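Local coordinates for protein DNA polymerase III, beta subunit (Thermotoga maritima, PDB 1VPK) that probably forms, as a head-to-tail homodimer, a ring around DNA that tethers DNA polymerases and gives them processivity, at residues Val93-Thr99 against Ser111-Phe117; Leu22-Thr27 against Ile87-Lys92. All blocks are in the same frame, centred on the assembly; numbering follows the deposited sequence.

Interaction 1. Residues Val93-Thr99 against Ser111-Phe117; sequences VLPDEIT and SSGSTVF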
ATOM      1  N   VAL A  93      -9.976 -17.647  -0.575  1.00 51.22           N
ATOM      2  CA  VAL A  93      -9.394 -18.315  -1.747  1.00 49.24           C
ATOM      3  C   VAL A  93     -10.023 -19.668  -2.141  1.00 48.03           C
ATOM      4  O   VAL A  93      -9.557 -20.295  -3.092  1.00 47.26           O
ATOM      5  CB  VAL A  93      -7.835 -18.490  -1.579  1.00 50.40           C
ATOM      6  CG1 VAL A  93      -7.146 -17.118  -1.391  1.00 50.62           C
ATOM      7  CG2 VAL A  93      -7.510 -19.397  -0.407  1.00 49.65           C
ATOM      8  N   LEU A  94     -11.048 -20.136  -1.428  1.00 46.22           N
ATOM      9  CA  LEU A  94     -11.734 -21.364  -1.835  1.00 46.02           C
ATOM     10  C   LEU A  94     -12.222 -21.137  -3.276  1.00 45.30           C
ATOM     11  O   LEU A  94     -12.783 -20.111  -3.550  1.00 42.98           O
ATOM     12  CB  LEU A  94     -12.906 -21.684  -0.895  1.00 46.16           C
ATOM     13  CG  LEU A  94     -12.447 -21.989   0.557  1.00 46.51           C
ATOM     14  CD1 LEU A  94     -13.642 -22.163   1.471  1.00 48.70           C
ATOM     15  CD2 LEU A  94     -11.522 -23.218   0.622  1.00 48.46           C
ATOM     16  N   PRO A  95     -11.912 -22.052  -4.188  1.00 45.10           N
ATOM     17  CA  PRO A  95     -12.127 -21.792  -5.594  1.00 46.20           C
ATOM     18  C   PRO A  95     -13.504 -22.111  -6.184  1.00 47.43           C
ATOM     19  O   PRO A  95     -13.780 -21.644  -7.298  1.00 47.12           O
ATOM     20  CB  PRO A  95     -11.124 -22.722  -6.243  1.00 46.18           C
ATOM     21  CG  PRO A  95     -11.056 -23.849  -5.342  1.00 44.97           C
ATOM     22  CD  PRO A  95     -11.263 -23.347  -3.985  1.00 46.00           C
ATOM     23  N   ASP A  96     -14.329 -22.909  -5.487  1.00 47.73           N
ATOM     24  CA  ASP A  96     -15.597 -23.424  -6.069  1.00 48.83           C
ATOM     25  C   ASP A  96     -16.838 -22.752  -5.434  1.00 47.64           C
ATOM     26  O   ASP A  96     -16.742 -22.199  -4.361  1.00 45.96           O
ATOM     27  CB  ASP A  96     -15.649 -24.930  -5.853  1.00 49.17           C
ATOM     28  CG  ASP A  96     -16.646 -25.630  -6.736  1.00 54.33           C
ATOM     29  OD1 ASP A  96     -16.182 -26.290  -7.715  1.00 59.53           O
ATOM     30  OD2 ASP A  96     -17.878 -25.589  -6.435  1.00 57.38           O
ATOM     31  N   GLU A  97     -17.978 -22.775  -6.153  1.00 47.77           N
ATOM     32  CA  GLU A  97     -19.272 -22.207  -5.677  1.00 48.73           C
ATOM     33  C   GLU A  97     -19.735 -22.864  -4.367  1.00 48.48           C
ATOM     34  O   GLU A  97     -20.415 -22.226  -3.550  1.00 47.17           O
ATOM     35  CB  GLU A  97     -20.384 -22.415  -6.720  1.00 51.47           C
ATOM     36  CG  GLU A  97     -20.415 -21.357  -7.777  1.00 55.15           C
ATOM     37  CD  GLU A  97     -21.518 -21.568  -8.772  1.00 70.61           C
ATOM     38  OE1 GLU A  97     -22.680 -21.968  -8.373  1.00 73.53           O
ATOM     39  OE2 GLU A  97     -21.274 -21.307  -9.997  1.00 64.46           O
ATOM     40  N   ILE A  98     -19.353 -24.145  -4.148  1.00 48.77           N
ATOM     41  CA  ILE A  98     -19.747 -24.925  -2.979  1.00 48.44           C
ATOM     42  C   ILE A  98     -18.541 -25.336  -2.163  1.00 48.14           C
ATOM     43  O   ILE A  98     -17.438 -25.624  -2.692  1.00 47.52           O
ATOM     44  CB  ILE A  98     -20.507 -26.205  -3.393  1.00 48.45           C
ATOM     45  CG1 ILE A  98     -21.673 -25.896  -4.337  1.00 50.38           C
ATOM     46  CG2 ILE A  98     -20.972 -27.005  -2.175  1.00 50.09           C
ATOM     47  CD1 ILE A  98     -22.596 -24.870  -3.830  1.00 50.18           C
ATOM     48  N   THR A  99     -18.753 -25.341  -0.849  1.00 48.48           N
ATOM     49  CA  THR A  99     -17.772 -25.742   0.139  1.00 48.39           C
ATOM     50  C   THR A  99     -18.401 -26.778   1.054  1.00 48.73           C
ATOM     51  O   THR A  99     -19.578 -26.663   1.413  1.00 47.61           O
ATOM     52  CB  THR A  99     -17.269 -24.571   0.990  1.00 49.26           C
ATOM     53  OG1 THR A  99     -16.477 -23.680   0.184  1.00 50.55           O
ATOM     54  CG2 THR A  99     -16.396 -25.082   2.122  1.00 48.33           C
ATOM     55  N   SER A 111     -13.430 -28.548   2.102  1.00 49.41           N
ATOM     56  CA  SER A 111     -13.282 -29.039   0.743  1.00 49.81           C
ATOM     57  C   SER A 111     -14.080 -28.180  -0.202  1.00 49.54           C
ATOM     58  O   SER A 111     -15.325 -28.011  -0.067  1.00 47.96           O
ATOM     59  CB  SER A 111     -13.811 -30.460   0.622  1.00 51.05           C
ATOM     60  OG  SER A 111     -13.217 -31.255   1.615  1.00 55.81           O
ATOM     61  N   SER A 112     -13.380 -27.691  -1.202  1.00 48.67           N
ATOM     62  CA  SER A 112     -14.010 -26.873  -2.189  1.00 48.53           C
ATOM     63  C   SER A 112     -13.327 -27.073  -3.512  1.00 48.06           C
ATOM     64  O   SER A 112     -12.197 -26.670  -3.706  1.00 47.07           O
ATOM     65  CB  SER A 112     -13.915 -25.421  -1.779  1.00 46.77           C
ATOM     66  OG  SER A 112     -14.601 -24.679  -2.743  1.00 49.28           O
ATOM     67  N   GLY A 113     -14.023 -27.693  -4.435  1.00 47.42           N
ATOM     68  CA  GLY A 113     -13.448 -27.907  -5.733  1.00 48.49           C
ATOM     69  C   GLY A 113     -12.188 -28.725  -5.672  1.00 47.86           C
ATOM     70  O   GLY A 113     -12.199 -29.822  -5.139  1.00 48.15           O
ATOM     71  N   SER A 114     -11.121 -28.138  -6.220  1.00 47.83           N
ATOM     72  CA  SER A 114      -9.773 -28.679  -6.275  1.00 48.01           C
ATOM     73  C   SER A 114      -9.006 -28.710  -4.929  1.00 47.52           C
ATOM     74  O   SER A 114      -7.983 -29.384  -4.824  1.00 45.84           O
ATOM     75  CB  SER A 114      -8.924 -27.797  -7.255  1.00 49.33           C
ATOM     76  OG  SER A 114      -8.791 -26.418  -6.788  1.00 49.96           O
ATOM     77  N   THR A 115      -9.489 -27.978  -3.940  1.00 47.40           N
ATOM     78  CA  THR A 115      -8.721 -27.694  -2.723  1.00 47.86           C
ATOM     79  C   THR A 115      -9.287 -28.420  -1.506  1.00 47.99           C
ATOM     80  O   THR A 115     -10.511 -28.506  -1.345  1.00 46.00           O
ATOM     81  CB  THR A 115      -8.759 -26.187  -2.449  0.50 47.81           C
ATOM     82  OG1 THR A 115      -8.615 -25.492  -3.691  0.50 47.99           O
ATOM     83  CG2 THR A 115      -7.667 -25.772  -1.483  0.50 45.82           C
ATOM     84  N   VAL A 116      -8.403 -28.882  -0.628  1.00 47.76           N
ATOM     85  CA  VAL A 116      -8.796 -29.381   0.679  1.00 47.75           C
ATOM     86  C   VAL A 116      -7.793 -28.803   1.711  1.00 46.91           C
ATOM     87  O   VAL A 116      -6.576 -28.937   1.576  1.00 45.78           O
ATOM     88  CB  VAL A 116      -8.852 -30.943   0.733  1.00 48.41           C
ATOM     89  CG1 VAL A 116      -9.333 -31.428   2.114  1.00 49.53           C
ATOM     90  CG2 VAL A 116      -9.751 -31.485  -0.326  1.00 50.39           C
ATOM     91  N   PHE A 117      -8.360 -28.066   2.658  1.00 47.70           N
ATOM     92  CA  PHE A 117      -7.696 -27.555   3.836  1.00 47.24           C
ATOM     93  C   PHE A 117      -8.071 -28.482   5.012  1.00 48.09           C
ATOM     94  O   PHE A 117      -9.213 -28.911   5.114  1.00 46.79           O
ATOM     95  CB  PHE A 117      -8.140 -26.138   4.141  1.00 47.01           C
ATOM     96  CG  PHE A 117      -7.531 -25.062   3.250  1.00 47.67           C
ATOM     97  CD1 PHE A 117      -6.335 -24.450   3.581  1.00 48.09           C
ATOM     98  CD2 PHE A 117      -8.220 -24.609   2.107  1.00 51.58           C
ATOM     99  CE1 PHE A 117      -5.789 -23.441   2.794  1.00 49.75           C
ATOM    100  CE2 PHE A 117      -7.681 -23.586   1.314  1.00 49.08           C
ATOM    101  CZ  PHE A 117      -6.482 -22.994   1.664  1.00 50.20           C
TER
HETATM  102  O   HOH W   1     -16.785 -28.146  -3.997  1.00 41.73           O
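Ser112 OG sits between two backbone groups of the facing segment, one in the loop and one at the start of strand 98-104, and bonds to both. Its hydroxyl gives its proton to Ile98 O at 3.0 Å, arriving 35° out of the carbonyl plane, and takes one from Asp96 N at 3.3 Å, a longer and rather bent bond (144° at the hydrogen). The side chain gets there because OG is turned anti to the backbone N of its own residue (chi1 -177°), reaching across to the bend at Asp96-Ile98. That bend has its own brace: Asp96 OD2, through its anti lone pair, accepts from Ile98 N in a nearly straight bond, an Asx turn. A water then links the two segments a second time, donating to Ile98 O and accepting from Gly113 N at 2.8 Å. Beside it, Thr99 CA approaches Ser111 O at 3.3 Å in a CA-H...O contact.

Outward from this polar knot, Asp96 CB lies 3.5 Å from Gly113 N, and CG and CD of the Pro95 ring pack against Ser112 O and Thr115 OG1, with Pro95 CG 3.4 Å from Thr115 OG1. The hydroxyls of Ser114 and Thr115 both bond to Asp315 of the second subunit, whose Arg280 also packs on Pro95. Deeper in, Leu94 CD2 lies 3.9 Å from Phe117 CD2, oblique to the ring, and Val93 CG2 approaches CZ of the same ring more loosely.

Ser112 to Thr115 form a type II' turn, Gly113 at its first corner with positive phi, closing the antiparallel hairpin of strands 107-112 and 115-120. Thr115-Phe117 of outer strand 115-120 pair with a strand of the second subunit, the sheet continuation across the dimer interface that closes the ring in this family.

Interaction 2. Residues Leu22-Thr27 against Ile87-Lys92; sequences LKDKIT and IQKMVK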
ATOM      1  N   LEU A  22     -20.301 -18.778   3.339  1.00 48.93           N
ATOM      2  CA  LEU A  22     -19.302 -19.007   4.330  1.00 49.17           C
ATOM      3  C   LEU A  22     -18.363 -17.833   4.418  1.00 49.06           C
ATOM      4  O   LEU A  22     -17.988 -17.423   5.519  1.00 50.73           O
ATOM      5  CB  LEU A  22     -18.500 -20.309   4.013  1.00 49.79           C
ATOM      6  CG  LEU A  22     -17.507 -20.765   5.070  1.00 48.74           C
ATOM      7  CD1 LEU A  22     -18.212 -21.110   6.397  1.00 49.54           C
ATOM      8  CD2 LEU A  22     -16.678 -21.975   4.547  1.00 49.84           C
ATOM      9  N   LYS A  23     -17.882 -17.367   3.274  1.00 49.26           N
ATOM     10  CA  LYS A  23     -16.999 -16.201   3.205  1.00 50.74           C
ATOM     11  C   LYS A  23     -17.607 -14.943   3.861  1.00 49.63           C
ATOM     12  O   LYS A  23     -16.961 -14.242   4.654  1.00 50.04           O
ATOM     13  CB  LYS A  23     -16.704 -15.904   1.742  1.00 51.29           C
ATOM     14  CG  LYS A  23     -15.604 -14.870   1.518  1.00 54.21           C
ATOM     15  CD  LYS A  23     -15.151 -14.861   0.022  1.00 55.51           C
ATOM     16  CE  LYS A  23     -16.248 -14.394  -0.941  1.00 59.40           C
ATOM     17  NZ  LYS A  23     -15.784 -14.276  -2.389  1.00 60.26           N
ATOM     18  N   ASP A  24     -18.848 -14.644   3.484  1.00 49.52           N
ATOM     19  CA  ASP A  24     -19.614 -13.508   4.033  1.00 49.58           C
ATOM     20  C   ASP A  24     -19.756 -13.587   5.566  1.00 48.62           C
ATOM     21  O   ASP A  24     -19.495 -12.614   6.276  1.00 46.45           O
ATOM     22  CB  ASP A  24     -20.987 -13.446   3.348  0.50 49.53           C
ATOM     23  CG  ASP A  24     -20.891 -13.077   1.866  0.50 50.21           C
ATOM     24  OD1 ASP A  24     -19.757 -13.039   1.313  0.50 51.58           O
ATOM     25  OD2 ASP A  24     -21.958 -12.829   1.251  0.50 51.80           O
ATOM     26  N   LYS A  25     -20.139 -14.744   6.096  1.00 48.82           N
ATOM     27  CA  LYS A  25     -20.313 -14.874   7.562  1.00 49.16           C
ATOM     28  C   LYS A  25     -19.011 -14.850   8.378  1.00 50.21           C
ATOM     29  O   LYS A  25     -18.962 -14.277   9.480  1.00 49.83           O
ATOM     30  CB  LYS A  25     -21.170 -16.119   7.896  1.00 49.40           C
ATOM     31  CG  LYS A  25     -22.575 -16.024   7.274  1.00 50.30           C
ATOM     32  CD  LYS A  25     -23.430 -14.985   8.070  1.00 52.32           C
ATOM     33  CE  LYS A  25     -24.700 -14.513   7.370  1.00 50.90           C
ATOM     34  NZ  LYS A  25     -25.680 -15.492   6.901  1.00 51.94           N
ATOM     35  N   ILE A  26     -17.952 -15.456   7.838  1.00 49.02           N
ATOM     36  CA  ILE A  26     -16.624 -15.356   8.441  1.00 50.35           C
ATOM     37  C   ILE A  26     -16.165 -13.902   8.470  1.00 50.32           C
ATOM     38  O   ILE A  26     -15.694 -13.425   9.488  1.00 49.83           O
ATOM     39  CB  ILE A  26     -15.616 -16.267   7.695  1.00 49.72           C
ATOM     40  CG1 ILE A  26     -15.938 -17.746   7.980  1.00 49.87           C
ATOM     41  CG2 ILE A  26     -14.164 -15.887   7.997  1.00 52.77           C
ATOM     42  CD1 ILE A  26     -15.639 -18.180   9.320  1.00 57.31           C
ATOM     43  N   THR A  27     -16.274 -13.219   7.329  1.00 50.69           N
ATOM     44  CA  THR A  27     -15.869 -11.830   7.196  1.00 51.12           C
ATOM     45  C   THR A  27     -16.609 -10.946   8.172  1.00 51.53           C
ATOM     46  O   THR A  27     -16.010 -10.084   8.837  1.00 50.99           O
ATOM     47  CB  THR A  27     -16.121 -11.337   5.740  1.00 51.57           C
ATOM     48  OG1 THR A  27     -15.320 -12.124   4.862  1.00 52.30           O
ATOM     49  CG2 THR A  27     -15.718  -9.916   5.541  1.00 52.61           C
ATOM     50  N   ILE A  87      -8.401 -19.134   8.907  1.00 50.67           N
ATOM     51  CA  ILE A  87      -9.755 -19.363   8.384  1.00 50.44           C
ATOM     52  C   ILE A  87     -10.213 -18.193   7.527  1.00 50.61           C
ATOM     53  O   ILE A  87     -10.808 -18.382   6.465  1.00 49.10           O
ATOM     54  CB  ILE A  87     -10.757 -19.630   9.553  1.00 50.70           C
ATOM     55  CG1 ILE A  87     -10.475 -20.988  10.198  1.00 52.08           C
ATOM     56  CG2 ILE A  87     -12.183 -19.563   9.075  1.00 53.56           C
ATOM     57  CD1 ILE A  87     -10.841 -22.240   9.364  1.00 51.64           C
ATOM     58  N   GLN A  88      -9.899 -16.968   7.962  1.00 51.21           N
ATOM     59  CA  GLN A  88     -10.168 -15.797   7.172  1.00 51.20           C
ATOM     60  C   GLN A  88      -9.437 -15.835   5.832  1.00 52.19           C
ATOM     61  O   GLN A  88     -10.051 -15.606   4.799  1.00 52.81           O
ATOM     62  CB  GLN A  88      -9.719 -14.542   7.917  1.00 51.83           C
ATOM     63  CG  GLN A  88     -10.724 -14.026   8.887  1.00 52.03           C
ATOM     64  CD  GLN A  88     -10.215 -12.775   9.536  1.00 54.03           C
ATOM     65  OE1 GLN A  88     -10.381 -11.691   8.995  1.00 53.11           O
ATOM     66  NE2 GLN A  88      -9.536 -12.916  10.673  1.00 54.90           N
ATOM     67  N   LYS A  89      -8.131 -16.079   5.856  1.00 51.98           N
ATOM     68  CA  LYS A  89      -7.335 -16.197   4.613  1.00 53.20           C
ATOM     69  C   LYS A  89      -7.840 -17.322   3.705  1.00 53.32           C
ATOM     70  O   LYS A  89      -7.926 -17.168   2.485  1.00 51.92           O
ATOM     71  CB  LYS A  89      -5.852 -16.375   4.923  1.00 53.00           C
ATOM     72  CG  LYS A  89      -5.261 -15.134   5.601  1.00 54.87           C
ATOM     73  CD  LYS A  89      -3.753 -15.201   5.730  1.00 56.00           C
ATOM     74  CE  LYS A  89      -3.185 -13.968   6.438  1.00 58.55           C
ATOM     75  NZ  LYS A  89      -1.726 -13.793   6.113  1.00 62.91           N
ATOM     76  N   MET A  90      -8.205 -18.435   4.331  1.00 53.53           N
ATOM     77  CA  MET A  90      -8.606 -19.604   3.625  1.00 54.85           C
ATOM     78  C   MET A  90      -9.883 -19.386   2.832  1.00 53.64           C
ATOM     79  O   MET A  90      -9.961 -19.775   1.624  1.00 52.21           O
ATOM     80  CB  MET A  90      -8.877 -20.713   4.610  1.00 54.82           C
ATOM     81  CG  MET A  90      -9.477 -21.858   3.960  1.00 58.66           C
ATOM     82  SD  MET A  90     -10.289 -22.960   5.035  1.00 60.88           S
ATOM     83  CE  MET A  90     -11.776 -22.037   5.330  1.00 61.35           C
ATOM     84  N   VAL A  91     -10.898 -18.807   3.492  1.00 52.56           N
ATOM     85  CA  VAL A  91     -12.210 -18.701   2.850  1.00 53.72           C
ATOM     86  C   VAL A  91     -12.192 -17.796   1.656  1.00 53.81           C
ATOM     87  O   VAL A  91     -13.000 -18.005   0.730  1.00 54.85           O
ATOM     88  CB  VAL A  91     -13.406 -18.273   3.775  1.00 53.27           C
ATOM     89  CG1 VAL A  91     -13.492 -19.215   4.910  1.00 57.05           C
ATOM     90  CG2 VAL A  91     -13.276 -16.823   4.232  1.00 52.89           C
ATOM     91  N   LYS A  92     -11.310 -16.794   1.687  1.00 53.99           N
ATOM     92  CA  LYS A  92     -11.170 -15.844   0.573  1.00 54.78           C
ATOM     93  C   LYS A  92     -10.559 -16.455  -0.682  1.00 52.28           C
ATOM     94  O   LYS A  92     -10.640 -15.868  -1.749  1.00 52.11           O
ATOM     95  CB  LYS A  92     -10.423 -14.561   1.007  1.00 55.09           C
ATOM     96  CG  LYS A  92     -11.237 -13.781   2.096  1.00 59.27           C
ATOM     97  CD  LYS A  92     -10.547 -12.505   2.619  1.00 59.74           C
ATOM     98  CE  LYS A  92     -10.911 -12.282   4.108  1.00 64.87           C
ATOM     99  NZ  LYS A  92     -10.777 -10.848   4.616  1.00 65.45           N
TER
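Val91 sets its two methyls against Leu22, Lys23 and Ile26 of helix 22-27. Its chi1 of -56° puts CG1 anti to the carbonyl carbon, where Val91 CG1 meets Leu22 CD2 and Ile26 CG1, each at 4.2 Å, while Val91 CG2 lies 3.9 Å from Lys23 CA and 4.0 Å from Ile26 CG2. Ile26 answers with both of its own branches. The Ile26 and Ile87 side chains cross at about a right angle, with Ile26 CD1 3.7 Å from Ile87 CG2, whereas Ile26 CG2 faces the CG of Gln88.

At the solvent-facing margin the aliphatic part of Lys23 crosses Val91 obliquely, and Lys23 CD comes 3.9 Å from Val91 O. Nearby, Thr27 OG1 turns back on its own helix and donates to Lys23 O at 2.7 Å. That oxygen also accepts from Thr27 N, and the two donors reach it from opposite faces of its plane.

No hydrogen bond joins the segments, and the short axes run nearly antiparallel (152°), 9.8 Å apart. Phe45 and Phe47 of strand 44-50 and Ile56 of strand 53-59 also pack on Ile26, and Phe45 touches Ile87 too, making this an antiparallel helix pair packed on a beta sheet in the N-terminal domain.

How the interactions relate
From the N terminus, strand 13-18 leads into helix 19-29. The chain then runs through strands 44-50 to 78-83 before helix 87-91 returns to it, so interaction 2 closes a loop of 59 residues. Interaction 1 follows directly, as 93-99 leads out of that helix into strand 98-104, and closes a short loop of 11 residues made mostly of the hairpin 98-104/107-112. The two are in series, neither nested nor crossed, with centres about 12 Å apart. They meet where Met90 CG packs against Phe117 CD2 at 3.5 Å and Leu22 reaches Thr99. Together they join the helix pair to the five-stranded sheet, whose outer strand 115-120 pairs with the second subunit.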